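Local coordinates for protein 6-phospho-beta-d glycosidase (Streptococcus pyogenes, PDB 5FOO) that probably hydrolyses 6-phospho-beta-glucosides as a glycoside hydrolase family 1 enzyme and binds 6-phosphocyclophellitol in its sugar-phosphate pocket, at residues A[51-54]-A[55-58]; A[141-144]-A[145-148]; A[155-158]-A[159-162]; A[230-234]-A[235-239]. The protein carries 1 engineered substitution. All coordinates share one frame; numbering follows the deposited sequence.

In the fold
All four contacts are local, and all belong to one eight-stranded beta/alpha barrel. Contact 1 starts helix 54-67. Contact 2 is one stretch of helix 136-153, and contact 3 follows where the chain returns into strand 159-161. Contacts 2 and 3 have centres about 14 Å apart and touch, with F142 CE2 3.6 Å from V162 CG1. Contact 3 is also close in sequence to the ligand pocket, because N164 and E165 follow the segment 159-162. Contact 1 lies apart, its centre about 21 Å from that of contact 3. Contact 4 starts helix 235-258 across the chain's centre, with its centre about 42 to 47 Å from the other three.

Contact 1 of 4, residues A[51-54]-A[55-58]; sequences ASDA and YHQI
The carboxylate of D53 holds H56 with one oxygen and Q57 with the other. H56 ND1 donates to D53 OD1 over 2.6 Å, and the bond is nearly straight at 167°. OD1 uses its syn lone pair, and it lies in the plane of the imidazole, at the ring edge. The carboxylate plane is turned 54° from the ring plane, although OD1 itself lies in the latter. Q57 NE2 gives an N-H to D53 OD2 at 3.1 Å. This donor comes from the anti side, somewhat out of the carboxylate plane. Q57 NE2 is shared, since it also binds the Q442 carbonyl.

The carboxylate reaches both partners because D53 CG stands anti to the backbone N (chi1 -166°). D53 is the N-cap residue, but its side chain makes no capping bond. Its backbone O serves the helix instead and accepts from Q57 N at 2.9 Å. H56 N makes a weaker bond to the same oxygen. In the first turn of the helix I58 N donates to A54 O at 3.1 Å.

Around this lies packing. Y55 CD2 sits over the centre of one face of the H56 ring, 3.8 Å above its plane. F23 meets the H56 ring edge to face. R101 makes a cation-pi contact with the Y55 ring, and Y55 OH is hydrogen-bonded to D94. I58 turns to helix 93-108.

The arrangement is a helix start with a His-carboxylate hydrogen bond. It opens helix 54-67, the helix that leads to barrel strand 72-76.

Contact 2 of 4, residues A[141-144]-A[145-148]; sequences LFVA and FSKV
F142 and F145 stand one helical turn apart and meet with their rings inclined. F142 CD1 lies at the edge of the F145 ring, in its plane, 3.8 Å from F145 CD2. Seen from F142 the approach is oblique. The i, i+3 spacing brings the two side chains together, and CG is anti to the backbone N in both (chi1 177° and 157°). Other aromatic rings join them. W79 stacks on F145, and W133 meets F142 edge to face.

The backbone bonds are those of a regular alpha helix. F145 N donates to L141 O at 2.9 Å, and S146 N donates to F142 O at the same distance. K147 N binds V143 O at 3.0 Å. That carbonyl has a second donor, S146 OG, at 2.8 Å. With chi1 at 77°, S146 OG sits between its own N and carbonyl carbon, from where it can turn back to V143 O. S146 also touches V203 of helix 186-208.

Aromatic and aliphatic packing covers this buried part of helix 136-153. The one buried side-chain hydroxyl in it, that of S146, is satisfied within the helix by V143 O, which also accepts from K147 N.

Contact 3 of 4, residues A[155-158]-A[159-162]; sequences DRVK and DWFV. With EDO (1,2-ethanediol), chain H.
V157 and W160 meet where the chain enters strand 159-161, the fourth strand of the beta/alpha barrel. V157 CG1 lies over one face of the indole, 3.5 Å above its plane and 3.8 Å from the centroid of the six-membered ring. This is a CH-pi contact. V157 CB adds to it at W160 CZ2. W160 NE1 adds a weak, bent bond to V157 O, 3.1 Å long. With W160 CG anti to the carbonyl carbon (chi1 -69°), the ring folds back toward V157. F150 of helix 136-153 meets the indole edge to face.

Polar groups gather at the start of the strand. K158 NZ binds G154 O and forms a salt bridge with D216. The D159 carboxylate is buried, and both its oxygens have partners. D159 OD2 forms a salt bridge with R112 and accepts from a water whose oxygen is 2.7 Å away. That water accepts from K158 N at 3.0 Å and so bridges the two neighbours. D159 OD1 binds Y293 OH, and it accepts from O1 of a 1,2-ethanediol, probably from the crystallisation liquor, at 2.6 Å.

Contact 4 of 4, residues A[230-234]-A[235-239]; sequences PASQS and EADMA
S234 is the N-cap of helix 235-258, and its side chain caps D237 N; an ST turn made by S232 leads into it. S234 OG accepts from D237 N at 3.0 Å with an N-H...O angle of 162°. This is the capping bond. The hydroxyl can reach that N-H because chi1 is 76°, which places OG between the backbone N and the carbonyl carbon of S234. The first helical bond follows, from M238 N to S234 O, also at 3.0 Å.

The ST turn uses the other serine. S232 OG accepts from S234 N at 3.1 Å. The same hydroxyl gives its proton to D237 OD2 at 2.6 Å, on the anti lone pair of that oxygen. S232 OG thus links the N-H of the cap residue to the carboxylate of the first helical turn. A water 2.8 Å from S234 OG also makes a weak bond to D237 OD2. D237 OD1 is held by A306 N, which ties the helix start to the chain just after strand 302-305. Its place at the start of a helix, with these donors around it, would probably favour the charged form of D237.

Outside this polar group the packing is on the surface. A231 CB touches the D237 carboxylate. M238 bends at chi2 and chi3, which brings SD and CE back to the loop, and it crosses P230 and Q233 obliquely. Its SD lies 3.8 Å from P230 CG. Its methyl is the part nearest Q233, with M238 CE 3.4 Å from Q233 NE2.

Contact 1 of 4, residues A[51-54]-A[55-58]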
loop_
_atom_site.group_PDB
_atom_site.type_symbol
_atom_site.label_atom_id
_atom_site.label_comp_id
_atom_site.label_asym_id
_atom_site.label_seq_id
_atom_site.Cartn_x
_atom_site.Cartn_y
_atom_site.Cartn_z
ATOM N N ALA A 51 5.234 -17.220 -6.147
ATOM C CA ALA A 51 5.550 -16.169 -5.234
ATOM C C ALA A 51 6.087 -16.751 -3.918
ATOM O O ALA A 51 7.017 -17.548 -3.966
ATOM C CB ALA A 51 4.323 -15.265 -5.038
ATOM N N SER A 52 5.500 -16.438 -2.745
ATOM C CA SER A 52 6.023 -17.016 -1.531
ATOM C C SER A 52 5.114 -18.135 -0.997
ATOM O O SER A 52 5.179 -18.419 0.152
ATOM C CB SER A 52 6.322 -15.930 -0.476
ATOM O OG SER A 52 7.563 -15.282 -0.805
ATOM N N ASP A 53 4.296 -18.746 -1.845
ATOM C CA ASP A 53 3.601 -19.992 -1.530
ATOM C C ASP A 53 2.618 -19.862 -0.327
ATOM O O ASP A 53 2.313 -20.857 0.366
ATOM C CB ASP A 53 4.627 -21.141 -1.286
ATOM C CG ASP A 53 3.990 -22.536 -1.278
ATOM O OD1 ASP A 53 3.008 -22.691 -2.083
ATOM O OD2 ASP A 53 4.480 -23.449 -0.469
ATOM N N ALA A 54 2.113 -18.655 -0.099
ATOM C CA ALA A 54 1.110 -18.455 0.953
ATOM C C ALA A 54 -0.209 -19.206 0.676
ATOM O O ALA A 54 -0.937 -19.559 1.628
ATOM C CB ALA A 54 0.865 -16.982 1.201
ATOM N N TYR A 55 -0.528 -19.484 -0.589
ATOM C CA TYR A 55 -1.649 -20.348 -0.860
ATOM C C TYR A 55 -1.606 -21.641 0.025
ATOM O O TYR A 55 -2.636 -22.051 0.622
ATOM C CB TYR A 55 -1.834 -20.676 -2.346
ATOM C CG TYR A 55 -3.062 -21.545 -2.582
ATOM C CD1 TYR A 55 -4.320 -20.980 -2.686
ATOM C CD2 TYR A 55 -2.968 -22.950 -2.638
ATOM C CE1 TYR A 55 -5.453 -21.774 -2.820
ATOM C CE2 TYR A 55 -4.100 -23.737 -2.827
ATOM C CZ TYR A 55 -5.342 -23.137 -2.905
ATOM O OH TYR A 55 -6.516 -23.891 -3.090
ATOM N N HIS A 56 -0.406 -22.240 0.131
ATOM C CA HIS A 56 -0.210 -23.442 0.896
ATOM C C HIS A 56 0.202 -23.166 2.336
ATOM O O HIS A 56 -0.257 -23.847 3.234
ATOM C CB HIS A 56 0.815 -24.325 0.205
ATOM C CG HIS A 56 0.397 -24.800 -1.154
ATOM N ND1 HIS A 56 1.017 -24.385 -2.312
ATOM C CD2 HIS A 56 -0.518 -25.720 -1.532
ATOM C CE1 HIS A 56 0.467 -25.007 -3.345
ATOM N NE2 HIS A 56 -0.469 -25.817 -2.901
ATOM N N GLN A 57 1.015 -22.158 2.580
ATOM C CA GLN A 57 1.656 -21.976 3.883
ATOM C C GLN A 57 1.083 -20.909 4.817
ATOM O O GLN A 57 1.679 -20.628 5.835
ATOM C CB GLN A 57 3.145 -21.662 3.642
ATOM C CG GLN A 57 3.889 -22.831 2.998
ATOM C CD GLN A 57 5.404 -22.686 3.153
ATOM O OE1 GLN A 57 5.900 -22.530 4.267
ATOM N NE2 GLN A 57 6.131 -22.674 2.048
ATOM N N ILE A 58 -0.045 -20.303 4.496
ATOM C CA ILE A 58 -0.594 -19.271 5.345
ATOM C C ILE A 58 -0.762 -19.717 6.795
ATOM O O ILE A 58 -0.390 -18.960 7.734
ATOM C CB ILE A 58 -1.881 -18.602 4.734
ATOM C CG1 ILE A 58 -2.221 -17.324 5.505
ATOM C CG2 ILE A 58 -3.032 -19.581 4.729
ATOM C CD1 ILE A 58 -1.160 -16.263 5.474
#

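Contact 2 of 4, residues A[141-144]-A[145-148]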
loop_
_atom_site.group_PDB
_atom_site.type_symbol
_atom_site.label_atom_id
_atom_site.label_comp_id
_atom_site.label_asym_id
_atom_site.label_seq_id
_atom_site.Cartn_x
_atom_site.Cartn_y
_atom_site.Cartn_z
ATOM N N LEU A 141 -18.314 -2.799 -10.505
ATOM C CA LEU A 141 -18.007 -4.203 -10.323
ATOM C C LEU A 141 -17.042 -4.422 -9.082
ATOM O O LEU A 141 -17.146 -5.420 -8.350
ATOM C CB LEU A 141 -17.405 -4.779 -11.594
ATOM C CG LEU A 141 -18.229 -4.697 -12.871
ATOM C CD1 LEU A 141 -17.525 -5.373 -14.025
ATOM C CD2 LEU A 141 -19.614 -5.304 -12.674
ATOM N N PHE A 142 -16.140 -3.471 -8.858
ATOM C CA PHE A 142 -15.287 -3.489 -7.666
ATOM C C PHE A 142 -16.142 -3.426 -6.380
ATOM O O PHE A 142 -15.910 -4.157 -5.416
ATOM C CB PHE A 142 -14.247 -2.358 -7.753
ATOM C CG PHE A 142 -13.352 -2.216 -6.566
ATOM C CD1 PHE A 142 -12.481 -3.210 -6.220
ATOM C CD2 PHE A 142 -13.321 -1.028 -5.867
ATOM C CE1 PHE A 142 -11.644 -3.064 -5.173
ATOM C CE2 PHE A 142 -12.491 -0.893 -4.792
ATOM C CZ PHE A 142 -11.666 -1.910 -4.443
ATOM N N VAL A 143 -17.153 -2.590 -6.405
ATOM C CA VAL A 143 -18.102 -2.486 -5.283
ATOM C C VAL A 143 -18.819 -3.778 -5.038
ATOM O O VAL A 143 -18.976 -4.188 -3.909
ATOM C CB VAL A 143 -19.157 -1.361 -5.513
ATOM C CG1 VAL A 143 -20.264 -1.366 -4.450
ATOM C CG2 VAL A 143 -18.455 -0.005 -5.568
ATOM N N ALA A 144 -19.269 -4.430 -6.085
ATOM C CA ALA A 144 -19.923 -5.698 -5.916
ATOM C C ALA A 144 -18.990 -6.748 -5.328
ATOM O O ALA A 144 -19.395 -7.550 -4.446
ATOM C CB ALA A 144 -20.536 -6.128 -7.215
ATOM N N PHE A 145 -17.717 -6.748 -5.786
ATOM C CA PHE A 145 -16.684 -7.576 -5.157
ATOM C C PHE A 145 -16.532 -7.273 -3.649
ATOM O O PHE A 145 -16.438 -8.191 -2.845
ATOM C CB PHE A 145 -15.340 -7.387 -5.910
ATOM C CG PHE A 145 -14.125 -7.696 -5.132
ATOM C CD1 PHE A 145 -13.879 -8.981 -4.685
ATOM C CD2 PHE A 145 -13.131 -6.720 -4.951
ATOM C CE1 PHE A 145 -12.718 -9.274 -4.011
ATOM C CE2 PHE A 145 -12.002 -7.009 -4.251
ATOM C CZ PHE A 145 -11.786 -8.283 -3.791
ATOM N N SER A 146 -16.473 -6.001 -3.300
ATOM C CA SER A 146 -16.290 -5.582 -1.894
ATOM C C SER A 146 -17.455 -6.092 -1.033
ATOM O O SER A 146 -17.217 -6.578 0.095
ATOM C CB SER A 146 -16.076 -4.062 -1.739
ATOM O OG SER A 146 -17.317 -3.340 -1.872
ATOM N N LYS A 147 -18.682 -6.012 -1.570
ATOM C CA LYS A 147 -19.861 -6.543 -0.877
ATOM C C LYS A 147 -19.760 -8.053 -0.611
ATOM O O LYS A 147 -20.088 -8.513 0.490
ATOM C CB LYS A 147 -21.136 -6.337 -1.672
ATOM C CG LYS A 147 -21.827 -5.020 -1.589
ATOM C CD LYS A 147 -23.258 -5.244 -2.142
ATOM C CE LYS A 147 -24.131 -4.030 -2.019
ATOM N NZ LYS A 147 -23.940 -3.102 -3.172
ATOM N N VAL A 148 -19.304 -8.836 -1.595
ATOM C CA VAL A 148 -19.040 -10.263 -1.314
ATOM C C VAL A 148 -18.116 -10.374 -0.106
ATOM O O VAL A 148 -18.444 -11.096 0.829
ATOM C CB VAL A 148 -18.472 -11.047 -2.541
ATOM C CG1 VAL A 148 -18.108 -12.445 -2.189
ATOM C CG2 VAL A 148 -19.479 -11.066 -3.702
#

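Contact 3 of 4, residues A[155-158]-A[159-162]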
loop_
_atom_site.group_PDB
_atom_site.type_symbol
_atom_site.label_atom_id
_atom_site.label_comp_id
_atom_site.label_asym_id
_atom_site.label_seq_id
_atom_site.Cartn_x
_atom_site.Cartn_y
_atom_site.Cartn_z
ATOM N N ASP A 155 -17.985 -10.936 9.589
ATOM C CA ASP A 155 -18.315 -11.477 10.913
ATOM C C ASP A 155 -17.046 -11.615 11.655
ATOM O O ASP A 155 -17.050 -11.465 12.875
ATOM C CB ASP A 155 -19.010 -12.870 10.808
ATOM C CG ASP A 155 -18.148 -13.908 10.078
ATOM O OD1 ASP A 155 -17.566 -13.628 8.985
ATOM O OD2 ASP A 155 -17.998 -14.983 10.608
ATOM N N ARG A 156 -15.938 -11.867 10.930
ATOM C CA ARG A 156 -14.621 -12.080 11.579
ATOM C C ARG A 156 -13.574 -11.001 11.344
ATOM O O ARG A 156 -12.744 -10.725 12.218
ATOM C CB ARG A 156 -14.069 -13.434 11.182
ATOM C CG ARG A 156 -14.752 -14.637 11.891
ATOM C CD ARG A 156 -14.531 -15.924 11.083
ATOM N NE ARG A 156 -15.225 -15.713 9.803
ATOM C CZ ARG A 156 -14.947 -16.253 8.603
ATOM N NH1 ARG A 156 -13.893 -17.066 8.412
ATOM N NH2 ARG A 156 -15.715 -15.903 7.554
ATOM N N VAL A 157 -13.574 -10.422 10.149
ATOM C CA VAL A 157 -12.730 -9.251 9.871
ATOM C C VAL A 157 -13.481 -7.957 10.213
ATOM O O VAL A 157 -14.570 -7.682 9.664
ATOM C CB VAL A 157 -12.359 -9.188 8.370
ATOM C CG1 VAL A 157 -11.526 -7.943 8.067
ATOM C CG2 VAL A 157 -11.656 -10.468 7.942
ATOM N N LYS A 158 -12.863 -7.174 11.082
ATOM C CA LYS A 158 -13.372 -5.886 11.504
ATOM C C LYS A 158 -12.545 -4.697 11.045
ATOM O O LYS A 158 -12.815 -3.559 11.443
ATOM C CB LYS A 158 -13.403 -5.866 13.050
ATOM C CG LYS A 158 -14.314 -6.927 13.691
ATOM C CD LYS A 158 -15.614 -7.203 12.957
ATOM C CE LYS A 158 -16.643 -7.952 13.826
ATOM N NZ LYS A 158 -17.900 -8.294 13.124
ATOM N N ASP A 159 -11.528 -4.955 10.225
ATOM C CA ASP A 159 -10.553 -3.941 9.858
ATOM C C ASP A 159 -10.280 -4.041 8.372
ATOM O O ASP A 159 -9.604 -4.967 7.926
ATOM C CB ASP A 159 -9.265 -4.146 10.620
ATOM C CG ASP A 159 -9.415 -3.825 12.101
ATOM O OD1 ASP A 159 -9.409 -2.637 12.508
ATOM O OD2 ASP A 159 -9.483 -4.827 12.843
ATOM N N TRP A 160 -10.811 -3.086 7.631
ATOM C CA TRP A 160 -10.881 -3.164 6.214
ATOM C C TRP A 160 -10.208 -1.921 5.564
ATOM O O TRP A 160 -10.319 -0.815 6.081
ATOM C CB TRP A 160 -12.346 -3.195 5.798
ATOM C CG TRP A 160 -13.086 -4.408 6.135
ATOM C CD1 TRP A 160 -13.928 -4.581 7.221
ATOM C CD2 TRP A 160 -13.114 -5.625 5.411
ATOM N NE1 TRP A 160 -14.470 -5.849 7.200
ATOM C CE2 TRP A 160 -14.012 -6.503 6.085
ATOM C CE3 TRP A 160 -12.465 -6.091 4.271
ATOM C CZ2 TRP A 160 -14.263 -7.802 5.637
ATOM C CZ3 TRP A 160 -12.755 -7.384 3.825
ATOM C CH2 TRP A 160 -13.615 -8.220 4.528
ATOM N N PHE A 161 -9.592 -2.128 4.410
ATOM C CA PHE A 161 -8.981 -1.076 3.635
ATOM C C PHE A 161 -9.314 -1.234 2.163
ATOM O O PHE A 161 -9.310 -2.322 1.642
ATOM C CB PHE A 161 -7.477 -1.043 3.940
ATOM C CG PHE A 161 -7.169 -0.545 5.317
ATOM C CD1 PHE A 161 -7.096 0.811 5.580
ATOM C CD2 PHE A 161 -7.035 -1.429 6.363
ATOM C CE1 PHE A 161 -6.903 1.289 6.876
ATOM C CE2 PHE A 161 -6.810 -0.967 7.669
ATOM C CZ PHE A 161 -6.756 0.377 7.927
ATOM N N VAL A 162 -9.641 -0.136 1.485
ATOM C CA VAL A 162 -10.180 -0.266 0.145
ATOM C C VAL A 162 -9.035 -0.434 -0.904
ATOM O O VAL A 162 -9.117 -1.318 -1.739
ATOM C CB VAL A 162 -11.112 0.905 -0.265
ATOM C CG1 VAL A 162 -11.639 0.658 -1.696
ATOM C CG2 VAL A 162 -12.333 1.014 0.657
HETATM C C1 EDO H . -11.260 -2.949 15.170
HETATM O O1 EDO H . -10.386 -1.903 14.749
HETATM C C2 EDO H . -12.676 -2.483 15.233
HETATM O O2 EDO H . -12.701 -1.279 14.509
HETATM O O HOH W 1 -10.073 -7.381 12.048
#

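Contact 4 of 4, residues A[230-234]-A[235-239]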
loop_
_atom_site.group_PDB
_atom_site.type_symbol
_atom_site.label_atom_id
_atom_site.label_comp_id
_atom_site.label_asym_id
_atom_site.label_seq_id
_atom_site.Cartn_x
_atom_site.Cartn_y
_atom_site.Cartn_z
ATOM N N PRO A 230 11.009 20.712 -0.251
ATOM C CA PRO A 230 11.539 21.596 -1.293
ATOM C C PRO A 230 13.041 21.596 -1.294
ATOM O O PRO A 230 13.643 21.495 -0.236
ATOM C CB PRO A 230 11.021 22.939 -0.883
ATOM C CG PRO A 230 10.848 22.849 0.625
ATOM C CD PRO A 230 10.305 21.465 0.814
ATOM N N ALA A 231 13.667 21.678 -2.471
ATOM C CA ALA A 231 15.130 21.782 -2.525
ATOM C C ALA A 231 15.729 22.991 -1.763
ATOM O O ALA A 231 16.846 22.900 -1.220
ATOM C CB ALA A 231 15.607 21.827 -3.967
ATOM N N SER A 232 15.012 24.104 -1.736
ATOM C CA SER A 232 15.446 25.339 -1.043
ATOM C C SER A 232 14.193 26.087 -0.691
ATOM O O SER A 232 13.085 25.645 -1.048
ATOM C CB SER A 232 16.320 26.251 -1.931
ATOM O OG SER A 232 15.528 26.865 -2.949
ATOM N N GLN A 233 14.366 27.237 -0.036
ATOM C CA GLN A 233 13.249 28.123 0.318
ATOM C C GLN A 233 12.974 29.148 -0.737
ATOM O O GLN A 233 12.146 29.988 -0.517
ATOM C CB GLN A 233 13.539 28.844 1.645
ATOM C CG GLN A 233 13.770 27.885 2.803
ATOM C CD GLN A 233 12.592 26.977 3.004
ATOM O OE1 GLN A 233 12.691 25.769 2.814
ATOM N NE2 GLN A 233 11.446 27.554 3.319
ATOM N N SER A 234 13.606 29.095 -1.913
ATOM C CA SER A 234 13.179 29.989 -3.025
ATOM C C SER A 234 11.707 29.849 -3.260
ATOM O O SER A 234 11.111 28.788 -3.039
ATOM C CB SER A 234 13.906 29.666 -4.327
ATOM O OG SER A 234 13.420 28.489 -5.003
ATOM N N GLU A 235 11.117 30.881 -3.810
ATOM C CA GLU A 235 9.727 30.855 -4.230
ATOM C C GLU A 235 9.378 29.707 -5.207
ATOM O O GLU A 235 8.349 29.019 -5.059
ATOM C CB GLU A 235 9.435 32.185 -4.887
ATOM C CG GLU A 235 7.979 32.535 -5.066
ATOM C CD GLU A 235 7.808 34.048 -5.076
ATOM O OE1 GLU A 235 8.031 34.661 -4.003
ATOM O OE2 GLU A 235 7.503 34.626 -6.152
ATOM N N ALA A 236 10.245 29.534 -6.200
ATOM C CA ALA A 236 10.150 28.520 -7.243
ATOM C C ALA A 236 10.155 27.084 -6.700
ATOM O O ALA A 236 9.344 26.251 -7.116
ATOM C CB ALA A 236 11.308 28.677 -8.238
ATOM N N ASP A 237 11.098 26.805 -5.816
ATOM C CA ASP A 237 11.230 25.470 -5.226
ATOM C C ASP A 237 10.047 25.179 -4.275
ATOM O O ASP A 237 9.555 24.046 -4.208
ATOM C CB ASP A 237 12.556 25.326 -4.484
ATOM C CG ASP A 237 13.755 25.111 -5.407
ATOM O OD1 ASP A 237 13.583 24.615 -6.557
ATOM O OD2 ASP A 237 14.885 25.342 -4.899
ATOM N N MET A 238 9.590 26.208 -3.562
ATOM C CA MET A 238 8.413 26.086 -2.685
ATOM C C MET A 238 7.180 25.877 -3.486
ATOM O O MET A 238 6.311 25.169 -3.057
ATOM C CB MET A 238 8.166 27.317 -1.792
ATOM C CG MET A 238 9.291 27.560 -0.806
ATOM S SD MET A 238 9.349 26.380 0.542
ATOM C CE MET A 238 8.464 27.434 1.722
ATOM N N ALA A 239 7.053 26.521 -4.624
ATOM C CA ALA A 239 5.847 26.321 -5.383
ATOM C C ALA A 239 5.898 24.907 -6.013
ATOM O O ALA A 239 4.890 24.248 -6.105
ATOM C CB ALA A 239 5.688 27.418 -6.434
HETATM O O HOH W 2 15.334 28.084 -6.995
#